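Local structure of OXA-46 oxacillinase (Pseudomonas aeruginosa, 3IF6) at residues 36-41 with 245-250; 68-73 with 162-167; 141-146 with 182-187; 202-207 with 225-230. The protein probably hydrolyses beta-lactam antibiotics to substituted beta-amino acids, working as a class D serine beta-lactamase. All coordinates share one frame; numbering follows the deposited sequence.

Contact 1: 36-41 with 245-250; sequences SDLQAE and DLFKRE
L38 meets K248 with both its side chain and its carbonyl, and the lysine answers by packing with its stem and binding with its tip. The two side chains run antiparallel to one another, L38 CG lying 4.0 Å from K248 CG. CG of L38 also touches CE1 of F247 at 4.3 Å. The carbonyl O of L38 accepts a hydrogen bond from K248 NZ at 2.8 Å, the donor tilted 23° from the carbonyl plane. Q39 follows with positive phi as the C' residue of the Schellman motif that ends helix 32-36. Its carbonyl takes a weak bond from a water, which accepts from K248 NZ at 2.9 Å and donates weakly to D245 OD2. Next to L38, A40 packs on the aliphatic stem, its CB 4.1 Å from K248 CD. Extended beyond CG, the K248 chain delivers its ammonium to three acceptors; for the third, K248 NZ forms a salt bridge with D245 OD1 at 3.1 Å, met from above the carboxylate plane. The contact packs the loop after helix 32-36 against the N-terminal part of helix 247-259, while K248 also touches I237 of strand 229-238 and E41 bonds through its backbone to D238.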
loop_
_atom_site.group_PDB
_atom_site.type_symbol
_atom_site.label_atom_id
_atom_site.label_comp_id
_atom_site.label_asym_id
_atom_site.label_seq_id
_atom_site.Cartn_x
_atom_site.Cartn_y
_atom_site.Cartn_z
ATOM N N SER B 36 -5.989 -31.096 2.213
ATOM C CA SER B 36 -6.824 -32.242 1.836
ATOM C C SER B 36 -8.334 -31.936 1.915
ATOM O O SER B 36 -9.137 -32.615 1.293
ATOM C CB SER B 36 -6.400 -33.522 2.581
ATOM O OG SER B 36 -6.431 -33.343 3.984
ATOM N N ASP B 37 -8.704 -30.882 2.630
ATOM C CA ASP B 37 -10.091 -30.400 2.616
ATOM C C ASP B 37 -10.515 -29.809 1.256
ATOM O O ASP B 37 -11.713 -29.651 0.969
ATOM C CB ASP B 37 -10.314 -29.348 3.705
ATOM C CG ASP B 37 -10.386 -29.945 5.115
ATOM O OD1 ASP B 37 -10.706 -31.165 5.282
ATOM O OD2 ASP B 37 -10.119 -29.152 6.058
ATOM N N LEU B 38 -9.534 -29.458 0.435
ATOM C CA LEU B 38 -9.819 -29.005 -0.900
ATOM C C LEU B 38 -9.130 -29.934 -1.899
ATOM O O LEU B 38 -8.686 -29.491 -2.954
ATOM C CB LEU B 38 -9.338 -27.572 -1.055
ATOM C CG LEU B 38 -10.259 -26.352 -1.071
ATOM C CD1 LEU B 38 -11.677 -26.611 -0.583
ATOM C CD2 LEU B 38 -9.579 -25.235 -0.298
ATOM N N GLN B 39 -9.052 -31.226 -1.560
ATOM C CA GLN B 39 -8.387 -32.239 -2.379
ATOM C C GLN B 39 -7.141 -31.669 -3.025
ATOM O O GLN B 39 -6.983 -31.773 -4.242
ATOM C CB GLN B 39 -9.314 -32.776 -3.476
ATOM C CG GLN B 39 -10.541 -33.499 -2.962
ATOM C CD GLN B 39 -11.387 -32.602 -2.073
ATOM O OE1 GLN B 39 -11.421 -32.771 -0.840
ATOM N NE2 GLN B 39 -12.038 -31.616 -2.681
ATOM N N ALA B 40 -6.274 -31.052 -2.219
ATOM C CA ALA B 40 -5.069 -30.401 -2.753
ATOM C C ALA B 40 -3.798 -30.999 -2.184
ATOM O O ALA B 40 -3.780 -31.473 -1.061
ATOM C CB ALA B 40 -5.112 -28.854 -2.532
ATOM N N GLU B 41 -2.738 -30.974 -2.978
ATOM C CA GLU B 41 -1.414 -31.354 -2.526
ATOM C C GLU B 41 -0.514 -30.117 -2.594
ATOM O O GLU B 41 -0.497 -29.409 -3.609
ATOM C CB GLU B 41 -0.821 -32.422 -3.442
ATOM C CG GLU B 41 -1.678 -33.658 -3.643
ATOM C CD GLU B 41 -1.262 -34.828 -2.765
ATOM O OE1 GLU B 41 -0.090 -34.854 -2.300
ATOM O OE2 GLU B 41 -2.113 -35.717 -2.542
ATOM N N ASP B 245 -8.381 -25.327 -10.219
ATOM C CA ASP B 245 -7.728 -25.412 -8.927
ATOM C C ASP B 245 -7.278 -24.075 -8.334
ATOM O O ASP B 245 -6.888 -24.009 -7.162
ATOM C CB ASP B 245 -6.522 -26.320 -9.005
ATOM C CG ASP B 245 -6.894 -27.750 -8.947
ATOM O OD1 ASP B 245 -8.041 -28.061 -8.647
ATOM O OD2 ASP B 245 -6.056 -28.584 -9.236
ATOM N N LEU B 246 -7.335 -23.019 -9.134
ATOM C CA LEU B 246 -6.586 -21.805 -8.845
ATOM C C LEU B 246 -7.099 -21.094 -7.601
ATOM O O LEU B 246 -6.320 -20.498 -6.877
ATOM C CB LEU B 246 -6.557 -20.898 -10.087
ATOM C CG LEU B 246 -5.285 -20.784 -10.974
ATOM C CD1 LEU B 246 -4.396 -22.035 -11.091
ATOM C CD2 LEU B 246 -5.568 -20.151 -12.366
ATOM N N PHE B 247 -8.397 -21.196 -7.333
ATOM C CA PHE B 247 -9.001 -20.598 -6.145
ATOM C C PHE B 247 -8.435 -21.169 -4.833
ATOM O O PHE B 247 -8.542 -20.543 -3.794
ATOM C CB PHE B 247 -10.520 -20.766 -6.176
ATOM C CG PHE B 247 -10.978 -22.168 -5.819
ATOM C CD1 PHE B 247 -11.244 -22.515 -4.495
ATOM C CD2 PHE B 247 -11.127 -23.139 -6.793
ATOM C CE1 PHE B 247 -11.663 -23.779 -4.166
ATOM C CE2 PHE B 247 -11.543 -24.417 -6.453
ATOM C CZ PHE B 247 -11.800 -24.731 -5.140
ATOM N N LYS B 248 -7.816 -22.341 -4.892
ATOM C CA LYS B 248 -7.295 -23.021 -3.701
ATOM C C LYS B 248 -5.989 -22.393 -3.221
ATOM O O LYS B 248 -5.595 -22.567 -2.086
ATOM C CB LYS B 248 -7.035 -24.502 -4.023
ATOM C CG LYS B 248 -8.260 -25.325 -4.354
ATOM C CD LYS B 248 -7.859 -26.724 -4.753
ATOM C CE LYS B 248 -9.040 -27.405 -5.445
ATOM N NZ LYS B 248 -8.674 -28.851 -5.699
ATOM N N ARG B 249 -5.290 -21.681 -4.087
ATOM C CA ARG B 249 -4.069 -21.063 -3.640
ATOM C C ARG B 249 -4.383 -20.148 -2.471
ATOM O O ARG B 249 -3.882 -20.379 -1.364
ATOM C CB ARG B 249 -3.366 -20.320 -4.769
ATOM C CG ARG B 249 -2.926 -21.227 -5.907
ATOM C CD ARG B 249 -2.497 -20.372 -7.052
ATOM N NE ARG B 249 -3.634 -19.579 -7.490
ATOM C CZ ARG B 249 -3.588 -18.676 -8.455
ATOM N NH1 ARG B 249 -2.448 -18.442 -9.078
ATOM N NH2 ARG B 249 -4.682 -18.016 -8.779
ATOM N N GLU B 250 -5.232 -19.142 -2.708
ATOM C CA GLU B 250 -5.636 -18.194 -1.658
ATOM C C GLU B 250 -6.529 -18.835 -0.612
ATOM O O GLU B 250 -6.561 -18.388 0.530
ATOM C CB GLU B 250 -6.325 -16.948 -2.249
ATOM C CG GLU B 250 -5.357 -15.866 -2.754
ATOM C CD GLU B 250 -5.926 -14.960 -3.862
ATOM O OE1 GLU B 250 -6.210 -13.780 -3.588
ATOM O OE2 GLU B 250 -6.075 -15.424 -5.027
HETATM O O HOH W 1 -6.117 -29.758 -6.799
#

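Contact 2: 68-73 with 162-167; sequences YSPAST and GNLKIS. With EDO (1,2-ethanediol), chain I.
Y68 and I166 form an antiparallel hydrogen-bonded pair, and the close packing of the contact starts from it. Y68 N donates to I166 O at 2.7 Å, and I166 N answers with a nearly straight bond (167° at the hydrogen) to Y68 O. K165 CA also approaches Y68 O, 3.2 Å away, in a CA-H...O contact. P70 fills the next position: its CD presses on L164 O at 3.3 Å, its CB meets I166 CG2 at 3.9 Å, and the proline ring lies roughly perpendicular to the L164 side chain, CG against CD2. Beyond it, P70 O receives both N and OG1 of T73 from the same face of its plane, tying down the turn that contains S72, the predicted acyl-ester nucleophile. The G162 end is looser and leans on solvent. One water accepts from S69 OG, at 2.6 Å, and from G162 N, and donates to L164 O. K165 is partly exposed; its bent chain folds CD against S69 N at 3.6 Å before its amine turns off from the contact. S167 OG, bonded to an ethanediol probably from the crystallisation liquor, also caps E170 N. Strand 166-167 leads straight into helix 168-179, Y68 and S69 pack on F217 and W219 of strand 217-226, and the chain runs from strand 67-68 through this loop and a 3-10 segment, which holds S72, into helix 75-84.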
loop_
_atom_site.group_PDB
_atom_site.type_symbol
_atom_site.label_atom_id
_atom_site.label_comp_id
_atom_site.label_asym_id
_atom_site.label_seq_id
_atom_site.Cartn_x
_atom_site.Cartn_y
_atom_site.Cartn_z
ATOM N N TYR B 68 10.505 -24.638 -7.285
ATOM C CA TYR B 68 9.556 -24.506 -8.384
ATOM C C TYR B 68 9.822 -23.206 -9.177
ATOM O O TYR B 68 10.386 -22.213 -8.653
ATOM C CB TYR B 68 8.156 -24.486 -7.799
ATOM C CG TYR B 68 7.793 -25.743 -7.073
ATOM C CD1 TYR B 68 7.314 -26.845 -7.771
ATOM C CD2 TYR B 68 7.953 -25.849 -5.699
ATOM C CE1 TYR B 68 6.994 -28.038 -7.123
ATOM C CE2 TYR B 68 7.638 -27.045 -5.026
ATOM C CZ TYR B 68 7.160 -28.135 -5.762
ATOM O OH TYR B 68 6.812 -29.318 -5.143
ATOM N N SER B 69 9.435 -23.217 -10.444
ATOM C CA SER B 69 9.405 -21.993 -11.213
ATOM C C SER B 69 8.499 -20.967 -10.514
ATOM O O SER B 69 7.375 -21.305 -10.155
ATOM C CB SER B 69 8.886 -22.294 -12.595
ATOM O OG SER B 69 8.935 -21.116 -13.360
ATOM N N PRO B 70 8.972 -19.751 -10.291
ATOM C CA PRO B 70 8.199 -18.705 -9.627
ATOM C C PRO B 70 6.958 -18.238 -10.378
ATOM O O PRO B 70 5.958 -17.912 -9.815
ATOM C CB PRO B 70 9.218 -17.590 -9.457
ATOM C CG PRO B 70 10.111 -17.782 -10.404
ATOM C CD PRO B 70 10.300 -19.236 -10.595
ATOM N N ALA B 71 7.075 -18.216 -11.682
ATOM C CA ALA B 71 6.063 -17.701 -12.555
ATOM C C ALA B 71 5.817 -16.231 -12.270
ATOM O O ALA B 71 6.733 -15.487 -12.257
ATOM C CB ALA B 71 4.844 -18.504 -12.450
ATOM N N SER B 72 4.581 -15.827 -12.065
ATOM C CA SER B 72 4.263 -14.435 -11.825
ATOM C C SER B 72 4.666 -13.914 -10.478
ATOM O O SER B 72 4.585 -12.762 -10.259
ATOM C CB SER B 72 2.836 -14.084 -12.199
ATOM O OG SER B 72 2.700 -13.965 -13.594
ATOM N N THR B 73 5.077 -14.780 -9.574
ATOM C CA THR B 73 5.687 -14.326 -8.301
ATOM C C THR B 73 7.048 -13.628 -8.532
ATOM O O THR B 73 7.538 -12.911 -7.665
ATOM C CB THR B 73 5.779 -15.458 -7.182
ATOM O OG1 THR B 73 6.788 -16.422 -7.498
ATOM C CG2 THR B 73 4.452 -16.151 -6.960
ATOM N N GLY B 162 11.271 -22.659 -16.814
ATOM C CA GLY B 162 11.950 -23.710 -16.081
ATOM C C GLY B 162 13.360 -23.322 -15.697
ATOM O O GLY B 162 13.939 -23.885 -14.760
ATOM N N ASN B 163 13.934 -22.353 -16.404
ATOM C CA ASN B 163 15.319 -22.011 -16.129
ATOM C C ASN B 163 15.562 -21.473 -14.733
ATOM O O ASN B 163 16.639 -21.638 -14.191
ATOM C CB ASN B 163 15.888 -21.105 -17.200
ATOM C CG ASN B 163 16.418 -21.893 -18.374
ATOM O OD1 ASN B 163 17.517 -22.451 -18.309
ATOM N ND2 ASN B 163 15.639 -21.971 -19.444
ATOM N N LEU B 164 14.551 -20.870 -14.122
ATOM C CA LEU B 164 14.734 -20.306 -12.792
ATOM C C LEU B 164 13.749 -20.943 -11.878
ATOM O O LEU B 164 12.581 -21.069 -12.210
ATOM C CB LEU B 164 14.558 -18.780 -12.789
ATOM C CG LEU B 164 14.697 -18.103 -11.427
ATOM C CD1 LEU B 164 16.192 -17.925 -11.036
ATOM C CD2 LEU B 164 13.946 -16.780 -11.422
ATOM N N LYS B 165 14.230 -21.372 -10.724
ATOM C CA LYS B 165 13.386 -22.077 -9.774
ATOM C C LYS B 165 13.726 -21.569 -8.407
ATOM O O LYS B 165 14.863 -21.179 -8.158
ATOM C CB LYS B 165 13.554 -23.593 -9.880
ATOM C CG LYS B 165 13.162 -24.167 -11.249
ATOM C CD LYS B 165 12.244 -25.371 -11.127
ATOM C CE LYS B 165 12.954 -26.666 -11.423
ATOM N NZ LYS B 165 12.843 -27.079 -12.852
ATOM N N ILE B 166 12.718 -21.527 -7.548
ATOM C CA ILE B 166 12.875 -21.032 -6.196
ATOM C C ILE B 166 11.935 -21.839 -5.324
ATOM O O ILE B 166 11.005 -22.460 -5.832
ATOM C CB ILE B 166 12.572 -19.488 -6.090
ATOM C CG1 ILE B 166 13.078 -18.941 -4.738
ATOM C CG2 ILE B 166 11.081 -19.178 -6.408
ATOM C CD1 ILE B 166 12.583 -17.559 -4.323
ATOM N N SER B 167 12.169 -21.846 -4.020
ATOM C CA SER B 167 11.404 -22.691 -3.131
ATOM C C SER B 167 10.595 -21.863 -2.174
ATOM O O SER B 167 10.835 -20.662 -2.037
ATOM C CB SER B 167 12.352 -23.588 -2.338
ATOM O OG SER B 167 12.830 -22.941 -1.184
HETATM C C1 EDO I . 15.662 -24.687 1.533
HETATM O O1 EDO I . 14.824 -24.154 0.496
HETATM C C2 EDO I . 15.595 -23.811 2.779
HETATM O O2 EDO I . 14.787 -24.457 3.774
HETATM O O HOH W 2 11.257 -20.982 -14.450
#

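Contact 3: 141-146 with 182-187; sequences LKQIDY and QLPFKV
I144 carries the apolar part of this contact through one methyl, CG2, which reaches three successive residues of 182-187. It meets the F185 ring at the edge, close to the ring plane, 3.4 Å from CE2. The same I144 methyl lies 3.8 Å from CG of P184 and 4.1 Å from CD2 of L183. With chi1 at 72°, CG2 stands anti to the carbonyl carbon and faces the loop, while CG1 takes the more confined site between N and C. A second, mixed interaction comes from Q143, whose amide NE2 lies alongside the proline ring, 3.8 Å from P184 CB. The hydrogen bonds near the contact lie within the loop or run to Q190: F185 N donates to L183 O at 2.6 Å, and Q190 of helix 187-196 holds both L183 N and F185 O. Around I144, P77 and F81 of helix 75-84 and F174 of helix 168-179 add further apolar neighbours. With no hydrogen bond crossing between the segments, the end of helix 122-144 is held against the loop mainly by apolar contacts, buried at I144, L183 and F185 and exposed at P184.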
loop_
_atom_site.group_PDB
_atom_site.type_symbol
_atom_site.label_atom_id
_atom_site.label_comp_id
_atom_site.label_asym_id
_atom_site.label_seq_id
_atom_site.Cartn_x
_atom_site.Cartn_y
_atom_site.Cartn_z
ATOM N N LEU B 141 20.239 -11.487 -10.014
ATOM C CA LEU B 141 19.817 -12.715 -9.340
ATOM C C LEU B 141 20.868 -13.210 -8.353
ATOM O O LEU B 141 20.544 -13.823 -7.317
ATOM C CB LEU B 141 19.556 -13.789 -10.373
ATOM C CG LEU B 141 18.300 -13.603 -11.225
ATOM C CD1 LEU B 141 18.406 -14.423 -12.547
ATOM C CD2 LEU B 141 17.045 -13.938 -10.424
ATOM N N LYS B 142 22.129 -12.941 -8.705
ATOM C CA LYS B 142 23.278 -13.198 -7.849
ATOM C C LYS B 142 23.191 -12.314 -6.617
ATOM O O LYS B 142 23.199 -12.806 -5.489
ATOM C CB LYS B 142 24.579 -12.927 -8.629
ATOM C CG LYS B 142 25.180 -14.135 -9.319
ATOM C CD LYS B 142 26.371 -14.637 -8.524
ATOM C CE LYS B 142 26.453 -16.168 -8.539
ATOM N NZ LYS B 142 27.828 -16.677 -8.173
ATOM N N GLN B 143 23.076 -11.006 -6.846
ATOM C CA GLN B 143 22.937 -10.027 -5.761
ATOM C C GLN B 143 21.768 -10.300 -4.810
ATOM O O GLN B 143 21.884 -10.066 -3.605
ATOM C CB GLN B 143 22.801 -8.606 -6.327
ATOM C CG GLN B 143 24.080 -7.978 -6.870
ATOM C CD GLN B 143 23.783 -6.718 -7.650
ATOM O OE1 GLN B 143 24.079 -6.623 -8.835
ATOM N NE2 GLN B 143 23.162 -5.751 -6.990
ATOM N N ILE B 144 20.641 -10.775 -5.338
ATOM C CA ILE B 144 19.472 -11.031 -4.479
ATOM C C ILE B 144 19.379 -12.498 -4.042
ATOM O O ILE B 144 18.458 -12.886 -3.292
ATOM C CB ILE B 144 18.126 -10.490 -5.093
ATOM C CG1 ILE B 144 17.659 -11.331 -6.295
ATOM C CG2 ILE B 144 18.253 -8.995 -5.434
ATOM C CD1 ILE B 144 16.183 -11.158 -6.659
ATOM N N ASP B 145 20.218 -13.358 -4.605
ATOM C CA ASP B 145 20.316 -14.775 -4.205
ATOM C C ASP B 145 18.966 -15.505 -4.209
ATOM O O ASP B 145 18.665 -16.293 -3.342
ATOM C CB ASP B 145 21.030 -14.893 -2.851
ATOM C CG ASP B 145 21.592 -16.256 -2.601
ATOM O OD1 ASP B 145 21.961 -16.917 -3.564
ATOM O OD2 ASP B 145 21.655 -16.666 -1.444
ATOM N N TYR B 146 18.128 -15.133 -5.155
ATOM C CA TYR B 146 16.811 -15.697 -5.367
ATOM C C TYR B 146 16.826 -17.166 -5.758
ATOM O O TYR B 146 16.202 -18.047 -5.209
ATOM C CB TYR B 146 16.196 -14.843 -6.466
ATOM C CG TYR B 146 14.744 -15.011 -6.705
ATOM C CD1 TYR B 146 13.830 -14.264 -6.041
ATOM C CD2 TYR B 146 14.291 -15.886 -7.640
ATOM C CE1 TYR B 146 12.519 -14.416 -6.282
ATOM C CE2 TYR B 146 12.970 -16.025 -7.883
ATOM C CZ TYR B 146 12.100 -15.291 -7.205
ATOM O OH TYR B 146 10.805 -15.438 -7.455
ATOM N N GLN B 182 16.138 -4.301 3.080
ATOM C CA GLN B 182 17.468 -4.897 3.054
ATOM C C GLN B 182 18.013 -5.274 1.673
ATOM O O GLN B 182 19.183 -5.624 1.566
ATOM C CB GLN B 182 17.507 -6.153 3.924
ATOM C CG GLN B 182 17.156 -5.963 5.402
ATOM C CD GLN B 182 17.356 -7.257 6.226
ATOM O OE1 GLN B 182 17.123 -8.387 5.748
ATOM N NE2 GLN B 182 17.799 -7.087 7.470
ATOM N N LEU B 183 17.201 -5.221 0.622
ATOM C CA LEU B 183 17.667 -5.630 -0.706
ATOM C C LEU B 183 18.594 -4.613 -1.392
ATOM O O LEU B 183 18.484 -3.408 -1.153
ATOM C CB LEU B 183 16.468 -5.955 -1.610
ATOM C CG LEU B 183 15.702 -7.269 -1.385
ATOM C CD1 LEU B 183 14.362 -7.235 -2.131
ATOM C CD2 LEU B 183 16.532 -8.505 -1.770
ATOM N N PRO B 184 19.485 -5.084 -2.291
ATOM C CA PRO B 184 20.449 -4.163 -2.940
ATOM C C PRO B 184 19.837 -3.151 -3.935
ATOM O O PRO B 184 20.438 -2.850 -4.992
ATOM C CB PRO B 184 21.436 -5.121 -3.642
ATOM C CG PRO B 184 20.603 -6.316 -3.977
ATOM C CD PRO B 184 19.672 -6.475 -2.758
ATOM N N PHE B 185 18.678 -2.594 -3.597
ATOM C CA PHE B 185 18.039 -1.622 -4.506
ATOM C C PHE B 185 17.793 -0.293 -3.807
ATOM O O PHE B 185 17.835 -0.230 -2.564
ATOM C CB PHE B 185 16.739 -2.206 -5.107
ATOM C CG PHE B 185 16.965 -3.473 -5.888
ATOM C CD1 PHE B 185 17.328 -3.420 -7.243
ATOM C CD2 PHE B 185 16.871 -4.708 -5.265
ATOM C CE1 PHE B 185 17.568 -4.561 -7.969
ATOM C CE2 PHE B 185 17.112 -5.859 -5.980
ATOM C CZ PHE B 185 17.467 -5.784 -7.343
ATOM N N LYS B 186 17.528 0.763 -4.583
ATOM C CA LYS B 186 17.097 2.030 -3.980
ATOM C C LYS B 186 15.934 1.714 -3.041
ATOM O O LYS B 186 15.133 0.844 -3.362
ATOM C CB LYS B 186 16.661 3.052 -5.034
ATOM C CG LYS B 186 17.758 3.647 -5.921
ATOM C CD LYS B 186 17.161 4.836 -6.678
ATOM C CE LYS B 186 17.957 5.224 -7.939
ATOM N NZ LYS B 186 19.261 5.896 -7.592
ATOM N N VAL B 187 15.868 2.381 -1.883
ATOM C CA VAL B 187 14.769 2.185 -0.923
ATOM C C VAL B 187 13.414 2.557 -1.553
ATOM O O VAL B 187 12.400 1.899 -1.288
ATOM C CB VAL B 187 15.007 2.927 0.461
ATOM C CG1 VAL B 187 13.805 2.819 1.363
ATOM C CG2 VAL B 187 16.245 2.366 1.199
#

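Contact 4: 202-207 with 225-230; sequences GRSWIL and EWPTGP
W205 sets its CB over a face of the W226 six-membered ring, 3.8 Å from the centroid. The indoles themselves meet obliquely, planes 42° apart, and W205 CD1 comes within 3.5 Å of W226 CZ3. The indole nitrogen of W226 is satisfied by A262 O. Backbone groups of I206 and E225 serve each other: E225 N donates to I206 O at 2.9 Å, and I206 N donates to E225 O, an oxygen whose position is less certain. Such an antiparallel hydrogen-bonded pair marks the open end of the hairpin 206-213/217-226 in the central sheet of the serine beta-lactamase fold. At the next hairpin, W226 and G229 exchange their N-H and C=O groups across the tight turn through P227 and T228. W226 CA makes a CA-H...O contact with S204 O at 3.4 Å, and P227 CD is 3.3 Å from S204 O. G202 N bonds to W205 O while sitting over the W205 ring. The E225 carboxylate, carried on an extended chain, spends OE2 on a salt bridge to R208 and a bond from W223 NE1; OE1, also bonded within the chain, has a long, weak ion pair with a basic side chain of the neighbouring subunit.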
loop_
_atom_site.group_PDB
_atom_site.type_symbol
_atom_site.label_atom_id
_atom_site.label_comp_id
_atom_site.label_asym_id
_atom_site.label_seq_id
_atom_site.Cartn_x
_atom_site.Cartn_y
_atom_site.Cartn_z
ATOM N N GLY B 202 -7.086 -3.207 5.650
ATOM C CA GLY B 202 -8.106 -2.687 6.588
ATOM C C GLY B 202 -7.473 -1.600 7.427
ATOM O O GLY B 202 -6.341 -1.162 7.153
ATOM N N ARG B 203 -8.178 -1.180 8.472
ATOM C CA ARG B 203 -7.638 -0.140 9.397
ATOM C C ARG B 203 -6.303 -0.537 10.008
ATOM O O ARG B 203 -5.413 0.306 10.154
ATOM C CB ARG B 203 -8.629 0.208 10.525
ATOM C CG ARG B 203 -10.059 0.425 10.051
ATOM C CD ARG B 203 -10.915 1.198 11.057
ATOM N NE ARG B 203 -12.202 1.580 10.461
ATOM C CZ ARG B 203 -12.444 2.751 9.862
ATOM N NH1 ARG B 203 -11.489 3.689 9.767
ATOM N NH2 ARG B 203 -13.652 2.983 9.343
ATOM N N SER B 204 -6.181 -1.825 10.338
ATOM C CA SER B 204 -5.097 -2.357 11.161
ATOM C C SER B 204 -4.147 -3.323 10.466
ATOM O O SER B 204 -3.107 -3.691 11.033
ATOM C CB SER B 204 -5.669 -3.034 12.398
ATOM O OG SER B 204 -5.749 -2.066 13.414
ATOM N N TRP B 205 -4.494 -3.713 9.240
ATOM C CA TRP B 205 -3.667 -4.653 8.474
ATOM C C TRP B 205 -3.464 -4.296 7.011
ATOM O O TRP B 205 -4.363 -3.758 6.355
ATOM C CB TRP B 205 -4.270 -6.038 8.542
ATOM C CG TRP B 205 -5.715 -6.061 8.255
ATOM C CD1 TRP B 205 -6.719 -5.794 9.121
ATOM C CD2 TRP B 205 -6.329 -6.418 7.017
ATOM N NE1 TRP B 205 -7.938 -5.946 8.504
ATOM C CE2 TRP B 205 -7.729 -6.332 7.207
ATOM C CE3 TRP B 205 -5.834 -6.805 5.759
ATOM C CZ2 TRP B 205 -8.651 -6.607 6.183
ATOM C CZ3 TRP B 205 -6.755 -7.081 4.730
ATOM C CH2 TRP B 205 -8.146 -6.982 4.956
ATOM N N ILE B 206 -2.277 -4.602 6.501
ATOM C CA ILE B 206 -2.054 -4.544 5.055
ATOM C C ILE B 206 -1.575 -5.862 4.475
ATOM O O ILE B 206 -0.482 -6.342 4.827
ATOM C CB ILE B 206 -1.120 -3.373 4.661
ATOM C CG1 ILE B 206 -1.734 -2.054 5.189
ATOM C CG2 ILE B 206 -0.956 -3.348 3.178
ATOM C CD1 ILE B 206 -0.762 -0.955 5.453
ATOM N N LEU B 207 -2.408 -6.424 3.586
ATOM C CA LEU B 207 -2.101 -7.628 2.789
ATOM C C LEU B 207 -1.343 -7.325 1.487
ATOM O O LEU B 207 -1.879 -6.678 0.598
ATOM C CB LEU B 207 -3.373 -8.421 2.486
ATOM C CG LEU B 207 -3.169 -9.704 1.640
ATOM C CD1 LEU B 207 -2.122 -10.719 2.223
ATOM C CD2 LEU B 207 -4.485 -10.397 1.356
ATOM N N GLU B 225 0.646 -7.479 7.231
ATOM C CA GLU B 225 1.123 -6.642 8.342
ATOM C C GLU B 225 -0.003 -6.263 9.319
ATOM O O GLU B 225 -1.103 -5.914 8.910
ATOM C CB GLU B 225 1.763 -5.348 7.847
ATOM C CG GLU B 225 2.398 -5.394 6.477
ATOM C CD GLU B 225 3.031 -4.078 6.100
ATOM O OE1 GLU B 225 2.595 -3.027 6.615
ATOM O OE2 GLU B 225 3.974 -4.082 5.292
ATOM N N TRP B 226 0.312 -6.339 10.610
ATOM C CA TRP B 226 -0.554 -5.892 11.694
ATOM C C TRP B 226 0.295 -4.947 12.544
ATOM O O TRP B 226 1.497 -4.827 12.288
ATOM C CB TRP B 226 -1.060 -7.067 12.541
ATOM C CG TRP B 226 -1.893 -8.065 11.845
ATOM C CD1 TRP B 226 -1.453 -9.173 11.195
ATOM C CD2 TRP B 226 -3.320 -8.089 11.757
ATOM N NE1 TRP B 226 -2.514 -9.881 10.694
ATOM C CE2 TRP B 226 -3.675 -9.240 11.030
ATOM C CE3 TRP B 226 -4.335 -7.249 12.222
ATOM C CZ2 TRP B 226 -5.017 -9.572 10.737
ATOM C CZ3 TRP B 226 -5.659 -7.571 11.930
ATOM C CH2 TRP B 226 -5.986 -8.722 11.193
ATOM N N PRO B 227 -0.314 -4.278 13.554
ATOM C CA PRO B 227 0.399 -3.291 14.403
ATOM C C PRO B 227 1.688 -3.835 15.067
ATOM O O PRO B 227 2.646 -3.103 15.244
ATOM C CB PRO B 227 -0.647 -2.947 15.469
ATOM C CG PRO B 227 -1.977 -3.250 14.832
ATOM C CD PRO B 227 -1.723 -4.445 13.981
ATOM N N THR B 228 1.696 -5.132 15.379
ATOM C CA THR B 228 2.787 -5.832 16.090
ATOM C C THR B 228 3.898 -6.402 15.189
ATOM O O THR B 228 5.049 -6.591 15.630
ATOM C CB THR B 228 2.196 -6.947 16.951
ATOM O OG1 THR B 228 1.032 -7.473 16.301
ATOM C CG2 THR B 228 1.722 -6.366 18.267
ATOM N N GLY B 229 3.570 -6.646 13.926
ATOM C CA GLY B 229 4.554 -7.128 12.969
ATOM C C GLY B 229 3.968 -7.949 11.822
ATOM O O GLY B 229 2.739 -8.148 11.731
ATOM N N PRO B 230 4.853 -8.438 10.939
ATOM C CA PRO B 230 4.406 -9.170 9.761
ATOM C C PRO B 230 4.185 -10.667 9.997
ATOM O O PRO B 230 4.838 -11.280 10.869
ATOM C CB PRO B 230 5.546 -8.955 8.766
ATOM C CG PRO B 230 6.758 -8.805 9.651
ATOM C CD PRO B 230 6.320 -8.311 10.996
#

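How the contacts relate
From the N terminus, contact 1 opens first at 36-41 and closes last at 245-250, so its span encloses the other three and brings N-terminal and C-terminal parts of the chain together beside the central sheet. Contact 2 opens at 68-73, contact 3 at 141-146; contact 2 then closes at 162-167 before contact 3 does at 182-187, so these two cross. They also touch, through Y146, whose OH lies 3.3 Å from P70 CB, linking the approach to the predicted nucleophile with the helical region. Contact 4, 202-207 with 225-230, follows in series as a short local hairpin closure, its centre about 25 Å from those of contacts 1 and 3.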